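Local coordinates for LanC-like protein GCR2 (Arabidopsis thaliana, PDB 3T33) that may play a role in abscisic acid signalling, binds a zinc ion as a member of the LanC-like family, and may interact through its C-terminus with GPA1, at residues Val124-Gly129 / Cys181-Lys186; Ile160-Asp165 / Ala175-Ala180. All blocks are in the same frame, centred on the assembly; numbering follows the deposited sequence.

Contact 1: residues Val124-Gly129 / Cys181-Lys186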
ATOM      1  N   VAL A 124      -4.337 -14.281 -10.236  1.00 37.69           N
ATOM      2  CA  VAL A 124      -5.505 -14.391  -9.404  1.00 35.89           C
ATOM      3  C   VAL A 124      -5.609 -13.286  -8.245  1.00 34.16           C
ATOM      4  O   VAL A 124      -6.584 -13.219  -7.496  1.00 33.54           O
ATOM      5  CB  VAL A 124      -5.446 -15.843  -8.907  1.00 36.31           C
ATOM      6  CG1 VAL A 124      -5.306 -15.970  -7.417  1.00 35.82           C
ATOM      7  CG2 VAL A 124      -6.470 -16.717  -9.612  1.00 39.62           C
ATOM      8  N   THR A 125      -4.632 -12.404  -8.130  1.00 32.53           N
ATOM      9  CA  THR A 125      -4.632 -11.463  -6.966  1.00 30.39           C
ATOM     10  C   THR A 125      -5.167 -10.034  -7.272  1.00 29.81           C
ATOM     11  O   THR A 125      -5.353  -9.625  -8.438  1.00 27.57           O
ATOM     12  CB  THR A 125      -3.225 -11.321  -6.326  1.00 28.96           C
ATOM     13  OG1 THR A 125      -2.376 -10.635  -7.246  1.00 26.02           O
ATOM     14  CG2 THR A 125      -2.594 -12.731  -6.009  1.00 28.37           C
ATOM     15  N   PHE A 126      -5.382  -9.270  -6.191  1.00 29.56           N
ATOM     16  CA  PHE A 126      -5.771  -7.859  -6.356  1.00 29.13           C
ATOM     17  C   PHE A 126      -4.734  -7.040  -7.126  1.00 28.75           C
ATOM     18  O   PHE A 126      -5.104  -6.305  -8.061  1.00 29.46           O
ATOM     19  CB  PHE A 126      -6.047  -7.202  -4.984  1.00 29.26           C
ATOM     20  CG  PHE A 126      -6.680  -5.848  -5.078  1.00 27.60           C
ATOM     21  CD1 PHE A 126      -8.027  -5.720  -5.238  1.00 25.12           C
ATOM     22  CD2 PHE A 126      -5.916  -4.700  -4.931  1.00 29.24           C
ATOM     23  CE1 PHE A 126      -8.622  -4.458  -5.319  1.00 31.11           C
ATOM     24  CE2 PHE A 126      -6.511  -3.456  -4.970  1.00 28.84           C
ATOM     25  CZ  PHE A 126      -7.867  -3.343  -5.183  1.00 27.48           C
ATOM     26  N   ILE A 127      -3.471  -7.153  -6.739  1.00 27.50           N
ATOM     27  CA  ILE A 127      -2.457  -6.225  -7.223  1.00 28.77           C
ATOM     28  C   ILE A 127      -1.869  -6.694  -8.564  1.00 31.39           C
ATOM     29  O   ILE A 127      -1.432  -5.884  -9.396  1.00 31.96           O
ATOM     30  CB  ILE A 127      -1.313  -6.087  -6.199  1.00 28.51           C
ATOM     31  CG1 ILE A 127      -1.770  -5.431  -4.873  1.00 26.74           C
ATOM     32  CG2 ILE A 127      -0.100  -5.387  -6.776  1.00 25.14           C
ATOM     33  CD1 ILE A 127      -0.743  -5.726  -3.658  1.00 20.29           C
ATOM     34  N   CYS A 128      -1.867  -8.008  -8.792  1.00 33.29           N
ATOM     35  CA  CYS A 128      -1.236  -8.513  -9.994  1.00 35.20           C
ATOM     36  C   CYS A 128      -2.128  -9.265 -10.970  1.00 35.10           C
ATOM     37  O   CYS A 128      -1.682  -9.574 -12.066  1.00 37.92           O
ATOM     38  CB  CYS A 128       0.025  -9.321  -9.655  1.00 34.64           C
ATOM     39  SG  CYS A 128       1.360  -8.255  -9.176  1.00 37.15           S
ATOM     40  N   GLY A 129      -3.374  -9.530 -10.601  1.00 33.88           N
ATOM     41  CA  GLY A 129      -4.248 -10.386 -11.397  1.00 31.10           C
ATOM     42  C   GLY A 129      -5.663  -9.886 -11.554  1.00 30.99           C
ATOM     43  O   GLY A 129      -5.995  -8.705 -11.350  1.00 32.50           O
ATOM     44  N   CYS A 181     -11.135 -10.415  -2.001  1.00 27.91           N
ATOM     45  CA  CYS A 181     -12.408 -10.797  -1.445  1.00 28.18           C
ATOM     46  C   CYS A 181     -12.730  -9.827  -0.303  1.00 27.01           C
ATOM     47  O   CYS A 181     -13.801  -9.336  -0.257  1.00 24.59           O
ATOM     48  CB  CYS A 181     -12.378 -12.235  -0.866  1.00 26.58           C
ATOM     49  SG  CYS A 181     -11.989 -13.535  -2.100  1.00 31.26           S
ATOM     50  N   LEU A 182     -11.826  -9.694   0.679  1.00 27.84           N
ATOM     51  CA  LEU A 182     -12.055  -8.784   1.817  1.00 28.52           C
ATOM     52  C   LEU A 182     -12.366  -7.379   1.317  1.00 28.34           C
ATOM     53  O   LEU A 182     -13.307  -6.801   1.716  1.00 29.20           O
ATOM     54  CB  LEU A 182     -10.861  -8.779   2.713  1.00 28.80           C
ATOM     55  CG  LEU A 182     -10.606 -10.138   3.389  1.00 31.62           C
ATOM     56  CD1 LEU A 182      -9.238 -10.203   3.992  1.00 29.83           C
ATOM     57  CD2 LEU A 182     -11.735 -10.458   4.447  1.00 30.66           C
ATOM     58  N   PHE A 183     -11.629  -6.917   0.331  1.00 29.59           N
ATOM     59  CA  PHE A 183     -11.836  -5.615  -0.243  1.00 31.31           C
ATOM     60  C   PHE A 183     -13.232  -5.477  -0.874  1.00 31.55           C
ATOM     61  O   PHE A 183     -13.972  -4.520  -0.608  1.00 30.90           O
ATOM     62  CB  PHE A 183     -10.749  -5.381  -1.303  1.00 31.01           C
ATOM     63  CG  PHE A 183     -10.984  -4.174  -2.168  1.00 34.30           C
ATOM     64  CD1 PHE A 183     -11.798  -4.267  -3.304  1.00 31.91           C
ATOM     65  CD2 PHE A 183     -10.374  -2.930  -1.853  1.00 33.09           C
ATOM     66  CE1 PHE A 183     -12.030  -3.125  -4.161  1.00 33.19           C
ATOM     67  CE2 PHE A 183     -10.559  -1.785  -2.716  1.00 34.27           C
ATOM     68  CZ  PHE A 183     -11.384  -1.881  -3.875  1.00 32.74           C
ATOM     69  N   LEU A 184     -13.606  -6.450  -1.685  1.00 31.90           N
ATOM     70  CA  LEU A 184     -14.914  -6.438  -2.296  1.00 32.96           C
ATOM     71  C   LEU A 184     -16.033  -6.410  -1.256  1.00 34.29           C
ATOM     72  O   LEU A 184     -16.985  -5.577  -1.347  1.00 34.36           O
ATOM     73  CB  LEU A 184     -15.090  -7.626  -3.233  1.00 32.15           C
ATOM     74  CG  LEU A 184     -16.423  -7.619  -3.962  1.00 35.88           C
ATOM     75  CD1 LEU A 184     -16.668  -6.310  -4.676  1.00 36.83           C
ATOM     76  CD2 LEU A 184     -16.530  -8.783  -4.973  1.00 39.41           C
ATOM     77  N   ASN A 185     -15.934  -7.301  -0.270  1.00 34.12           N
ATOM     78  CA  ASN A 185     -16.990  -7.410   0.767  1.00 34.92           C
ATOM     79  C   ASN A 185     -17.118  -6.129   1.645  1.00 34.76           C
ATOM     80  O   ASN A 185     -18.209  -5.652   1.918  1.00 34.10           O
ATOM     81  CB  ASN A 185     -16.793  -8.697   1.631  1.00 32.64           C
ATOM     82  CG  ASN A 185     -17.279 -10.035   0.879  1.00 36.92           C
ATOM     83  OD1 ASN A 185     -17.643 -10.033  -0.303  1.00 40.17           O
ATOM     84  ND2 ASN A 185     -17.303 -11.126   1.596  1.00 33.28           N
ATOM     85  N   LYS A 186     -15.992  -5.616   2.096  1.00 35.27           N
ATOM     86  CA  LYS A 186     -15.963  -4.405   2.911  1.00 37.30           C
ATOM     87  C   LYS A 186     -16.667  -3.244   2.177  1.00 37.17           C
ATOM     88  O   LYS A 186     -17.572  -2.618   2.726  1.00 37.95           O
ATOM     89  CB  LYS A 186     -14.482  -4.080   3.203  1.00 37.43           C
ATOM     90  CG  LYS A 186     -14.186  -2.668   3.723  1.00 44.27           C
ATOM     91  CD  LYS A 186     -14.002  -2.658   5.253  1.00 51.26           C
ATOM     92  CE  LYS A 186     -13.092  -1.506   5.749  1.00 54.24           C
ATOM     93  NZ  LYS A 186     -12.347  -1.892   7.005  1.00 56.75           N
TER
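One face of the Phe183 ring is covered by Phe126, whose CE1 stands 3.7 Å above the Phe183 ring plane, over its centre. The rings form an edge-to-face pair that is well tilted rather than a perpendicular T: the planes meet at 50° and the centroids of Phe126 and Phe183 lie 4.7 Å apart. The leading atoms of Phe126 are CE1 and CZ. CE1 comes to 3.8 Å from Phe183 CD1, while Phe126 CZ lies just on the other side of the ring centre, 4.0 Å from Phe183 CE2. At Phe183 the ring extends from the helix with CG opposite the backbone N (chi1 169°), and the Phe126 side chain crosses it at about a right angle.

Further aromatic groups continue the cluster: Trp179 meets both phenylalanines, and His187 stacks with Phe183. Ala135 and Val139 of helix 130-144 also touch Phe183, and Leu80 packs against Phe126. The contact thus joins the loop between helices 101-118 and 130-144 to helix 174-188, in the helical packing of the LanC-like fold and away from the zinc site.

The loop that presents Phe126 is folded by an ST motif. Thr125 OG1 accepts a bond from Cys128 N at 3.1 Å and also donates to Leu171 O, so this buried hydroxyl serves two backbone groups. Gly129 N closes the same turn on Thr125 O at 2.9 Å.

Across the two segments the attraction is wholly apolar. Dispersion and the weak electrostatics of C-H groups over a ring hold the phenylalanines together, favouring the pair in this buried setting. The ring pair itself has no polar bond, whereas hydrogen bonds in the Thr125 turn fix the loop that carries Phe126.

Contact 2: residues Ile160-Asp165 / Ala175-Ala180; sequences IRLPSD and AGYLWA
In the alpha/alpha-barrel of the LanC-like family, successive helices are joined by loops, and here the loop from helix 147-158 folds back on the start of helix 174-188, where Leu162 and Ile160 pack on Tyr177. Leu162 supplies a CH-pi contact: its CD2 sits over one face of the Tyr177 ring, 4.0 Å from the centroid and 20° off the normal. The methyl is displaced toward the inner end of the ring, with Leu162 CD2 3.7 Å from Tyr177 CG. The other branch follows the same flank, Leu162 CD1 lying 4.1 Å from Tyr177 CD2. The phenol can extend outward to meet the loop because CG is set opposite the backbone N of Tyr177 (chi1 161°).

Ile160 approaches obliquely. Its branch methyl CG2 touches Tyr177 CE1 at 3.8 Å, and the two side chains run past each other in opposite directions. Val124, from the loop before helix 130-144, touches Leu162 and Tyr177, and Leu162 also reaches Val201 of helix 195-212. The contact seats the partly exposed loop after helix 147-158 on a buried aromatic side chain in the first turns of helix 174-188, away from the zinc ligands.

The phenol end adds a polar link. Tyr177 OH donates to a water 2.6 Å away, and the same water donates to Ile160 O at 2.9 Å, so the hydroxyl is tied to the loop backbone without touching it directly. Ile160 O has a second donor in Arg161, whose NH1 also bonds to Arg158 O at the end of helix 147-158. Arg161 NH1, 2.8 Å from Ile160 O, stands above the Ile160 carbonyl plane, 65° out of it, while Ile160 O lies close to the plane of the Arg161 guanidinium group.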
ATOM      1  N   ILE A 160     -13.537 -17.143 -10.488  1.00 33.57           N
ATOM      2  CA  ILE A 160     -12.119 -17.394 -10.241  1.00 34.10           C
ATOM      3  C   ILE A 160     -11.901 -18.667  -9.435  1.00 34.44           C
ATOM      4  O   ILE A 160     -12.578 -18.903  -8.438  1.00 34.72           O
ATOM      5  CB  ILE A 160     -11.412 -16.143  -9.574  1.00 34.36           C
ATOM      6  CG1 ILE A 160     -11.306 -14.978 -10.585  1.00 34.09           C
ATOM      7  CG2 ILE A 160     -10.024 -16.466  -9.085  1.00 31.48           C
ATOM      8  CD1 ILE A 160     -11.151 -13.584  -9.943  1.00 30.22           C
ATOM      9  N   ARG A 161     -10.930 -19.476  -9.854  1.00 36.06           N
ATOM     10  CA  ARG A 161     -10.568 -20.671  -9.112  1.00 37.36           C
ATOM     11  C   ARG A 161      -9.079 -20.689  -8.810  1.00 38.30           C
ATOM     12  O   ARG A 161      -8.276 -20.170  -9.589  1.00 39.12           O
ATOM     13  CB  ARG A 161     -10.929 -21.927  -9.928  1.00 37.96           C
ATOM     14  CG  ARG A 161     -12.419 -22.032 -10.324  1.00 36.93           C
ATOM     15  CD  ARG A 161     -13.251 -22.461  -9.125  1.00 35.06           C
ATOM     16  NE  ARG A 161     -14.656 -22.432  -9.557  1.00 35.14           N
ATOM     17  CZ  ARG A 161     -15.454 -21.372  -9.463  1.00 33.27           C
ATOM     18  NH1 ARG A 161     -14.987 -20.200  -8.937  1.00 24.70           N
ATOM     19  NH2 ARG A 161     -16.699 -21.463  -9.955  1.00 30.78           N
ATOM     20  N   LEU A 162      -8.699 -21.292  -7.691  1.00 39.03           N
ATOM     21  CA  LEU A 162      -7.301 -21.298  -7.290  1.00 40.60           C
ATOM     22  C   LEU A 162      -6.642 -22.622  -7.583  1.00 41.98           C
ATOM     23  O   LEU A 162      -6.988 -23.595  -6.912  1.00 43.77           O
ATOM     24  CB  LEU A 162      -7.178 -21.037  -5.788  1.00 39.45           C
ATOM     25  CG  LEU A 162      -8.052 -19.889  -5.280  1.00 39.97           C
ATOM     26  CD1 LEU A 162      -8.036 -19.879  -3.762  1.00 38.66           C
ATOM     27  CD2 LEU A 162      -7.527 -18.553  -5.834  1.00 37.42           C
ATOM     28  N   PRO A 163      -5.659 -22.671  -8.515  1.00 43.58           N
ATOM     29  CA  PRO A 163      -4.907 -23.951  -8.683  1.00 45.07           C
ATOM     30  C   PRO A 163      -4.275 -24.416  -7.378  1.00 47.19           C
ATOM     31  O   PRO A 163      -3.850 -23.580  -6.596  1.00 48.03           O
ATOM     32  CB  PRO A 163      -3.788 -23.597  -9.672  1.00 44.90           C
ATOM     33  CG  PRO A 163      -4.058 -22.240 -10.217  1.00 44.50           C
ATOM     34  CD  PRO A 163      -5.069 -21.563  -9.302  1.00 43.44           C
ATOM     35  N   SER A 164      -4.170 -25.731  -7.131  1.00 49.89           N
ATOM     36  CA  SER A 164      -3.506 -26.234  -5.895  1.00 51.01           C
ATOM     37  C   SER A 164      -2.027 -25.844  -5.858  1.00 51.10           C
ATOM     38  O   SER A 164      -1.339 -25.886  -4.824  1.00 52.16           O
ATOM     39  CB  SER A 164      -3.636 -27.758  -5.798  1.00 52.49           C
ATOM     40  OG  SER A 164      -2.853 -28.386  -6.817  1.00 55.82           O
ATOM     41  N   ASP A 165      -1.574 -25.471  -7.032  1.00 50.60           N
ATOM     42  CA  ASP A 165      -0.246 -24.998  -7.365  1.00 50.87           C
ATOM     43  C   ASP A 165       0.148 -23.584  -6.784  1.00 49.20           C
ATOM     44  O   ASP A 165       1.339 -23.244  -6.657  1.00 49.06           O
ATOM     45  CB  ASP A 165      -0.303 -24.880  -8.903  1.00 51.63           C
ATOM     46  CG  ASP A 165       1.007 -25.046  -9.543  1.00 56.12           C
ATOM     47  OD1 ASP A 165       1.990 -25.160  -8.800  1.00 59.31           O
ATOM     48  OD2 ASP A 165       1.062 -25.070 -10.795  1.00 63.81           O
ATOM     49  N   ALA A 175      -2.965 -15.142  -0.238  1.00 31.49           N
ATOM     50  CA  ALA A 175      -3.229 -13.956   0.584  1.00 31.65           C
ATOM     51  C   ALA A 175      -3.773 -12.844  -0.356  1.00 31.00           C
ATOM     52  O   ALA A 175      -4.769 -12.195  -0.040  1.00 32.09           O
ATOM     53  CB  ALA A 175      -1.957 -13.494   1.332  1.00 30.53           C
ATOM     54  N   GLY A 176      -3.170 -12.736  -1.537  1.00 30.41           N
ATOM     55  CA  GLY A 176      -3.575 -11.835  -2.606  1.00 29.97           C
ATOM     56  C   GLY A 176      -4.990 -11.962  -3.147  1.00 29.95           C
ATOM     57  O   GLY A 176      -5.670 -10.947  -3.392  1.00 29.56           O
ATOM     58  N   TYR A 177      -5.449 -13.192  -3.364  1.00 30.41           N
ATOM     59  CA  TYR A 177      -6.802 -13.377  -3.825  1.00 28.48           C
ATOM     60  C   TYR A 177      -7.732 -13.051  -2.641  1.00 29.73           C
ATOM     61  O   TYR A 177      -8.805 -12.461  -2.780  1.00 31.00           O
ATOM     62  CB  TYR A 177      -6.956 -14.829  -4.275  1.00 28.57           C
ATOM     63  CG  TYR A 177      -8.393 -15.242  -4.324  1.00 25.22           C
ATOM     64  CD1 TYR A 177      -9.193 -14.910  -5.427  1.00 25.64           C
ATOM     65  CD2 TYR A 177      -8.963 -15.938  -3.302  1.00 24.73           C
ATOM     66  CE1 TYR A 177     -10.540 -15.266  -5.483  1.00 27.42           C
ATOM     67  CE2 TYR A 177     -10.375 -16.322  -3.354  1.00 24.91           C
ATOM     68  CZ  TYR A 177     -11.126 -15.979  -4.448  1.00 24.82           C
ATOM     69  OH  TYR A 177     -12.487 -16.265  -4.518  1.00 24.12           O
ATOM     70  N   LEU A 178      -7.341 -13.507  -1.464  1.00 29.21           N
ATOM     71  CA  LEU A 178      -8.170 -13.360  -0.265  1.00 29.50           C
ATOM     72  C   LEU A 178      -8.313 -11.861   0.086  1.00 29.30           C
ATOM     73  O   LEU A 178      -9.405 -11.403   0.446  1.00 28.16           O
ATOM     74  CB  LEU A 178      -7.481 -14.069   0.900  1.00 28.98           C
ATOM     75  CG  LEU A 178      -8.075 -13.875   2.302  1.00 29.23           C
ATOM     76  CD1 LEU A 178      -9.575 -14.310   2.298  1.00 28.74           C
ATOM     77  CD2 LEU A 178      -7.259 -14.650   3.327  1.00 26.96           C
ATOM     78  N   TRP A 179      -7.201 -11.119  -0.029  1.00 28.83           N
ATOM     79  CA  TRP A 179      -7.259  -9.652   0.063  1.00 29.47           C
ATOM     80  C   TRP A 179      -8.395  -9.007  -0.823  1.00 28.22           C
ATOM     81  O   TRP A 179      -9.185  -8.220  -0.305  1.00 27.34           O
ATOM     82  CB  TRP A 179      -5.868  -9.020  -0.190  1.00 29.00           C
ATOM     83  CG  TRP A 179      -5.743  -7.564   0.358  1.00 33.38           C
ATOM     84  CD1 TRP A 179      -5.078  -7.156   1.502  1.00 30.84           C
ATOM     85  CD2 TRP A 179      -6.328  -6.362  -0.213  1.00 29.05           C
ATOM     86  NE1 TRP A 179      -5.184  -5.796   1.654  1.00 29.43           N
ATOM     87  CE2 TRP A 179      -5.959  -5.281   0.633  1.00 32.24           C
ATOM     88  CE3 TRP A 179      -7.104  -6.101  -1.363  1.00 27.10           C
ATOM     89  CZ2 TRP A 179      -6.351  -3.910   0.363  1.00 26.73           C
ATOM     90  CZ3 TRP A 179      -7.490  -4.747  -1.656  1.00 25.72           C
ATOM     91  CH2 TRP A 179      -7.088  -3.664  -0.771  1.00 25.77           C
ATOM     92  N   ALA A 180      -8.511  -9.430  -2.088  1.00 27.65           N
ATOM     93  CA  ALA A 180      -9.538  -8.936  -3.018  1.00 27.51           C
ATOM     94  C   ALA A 180     -10.937  -9.205  -2.542  1.00 28.42           C
ATOM     95  O   ALA A 180     -11.847  -8.372  -2.760  1.00 28.92           O
ATOM     96  CB  ALA A 180      -9.367  -9.555  -4.419  1.00 25.27           C
TER
HETATM   97  O   HOH W   1     -13.687 -16.796  -6.750  1.00 28.50           O

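How the contacts relate
The centres of the two contacts are 9 Å apart, on the same side of the chain's centre, and both use helix 174-188: contact 2 takes its earlier half, 175-180, and contact 1 the next residues, 181-186. In chain order come 124-129, 160-165, 175-180 and 181-186, so the segments of contact 2 fall between those of contact 1. The contacts also touch directly. Phe126 N probably bonds to Gly176 O at 3.3 Å, and Val124 CG2 packs against Ile160 CG2 at 3.6 Å. One helix thereby holds two connecting loops, one buried and one nearer the surface, within this all-helical barrel.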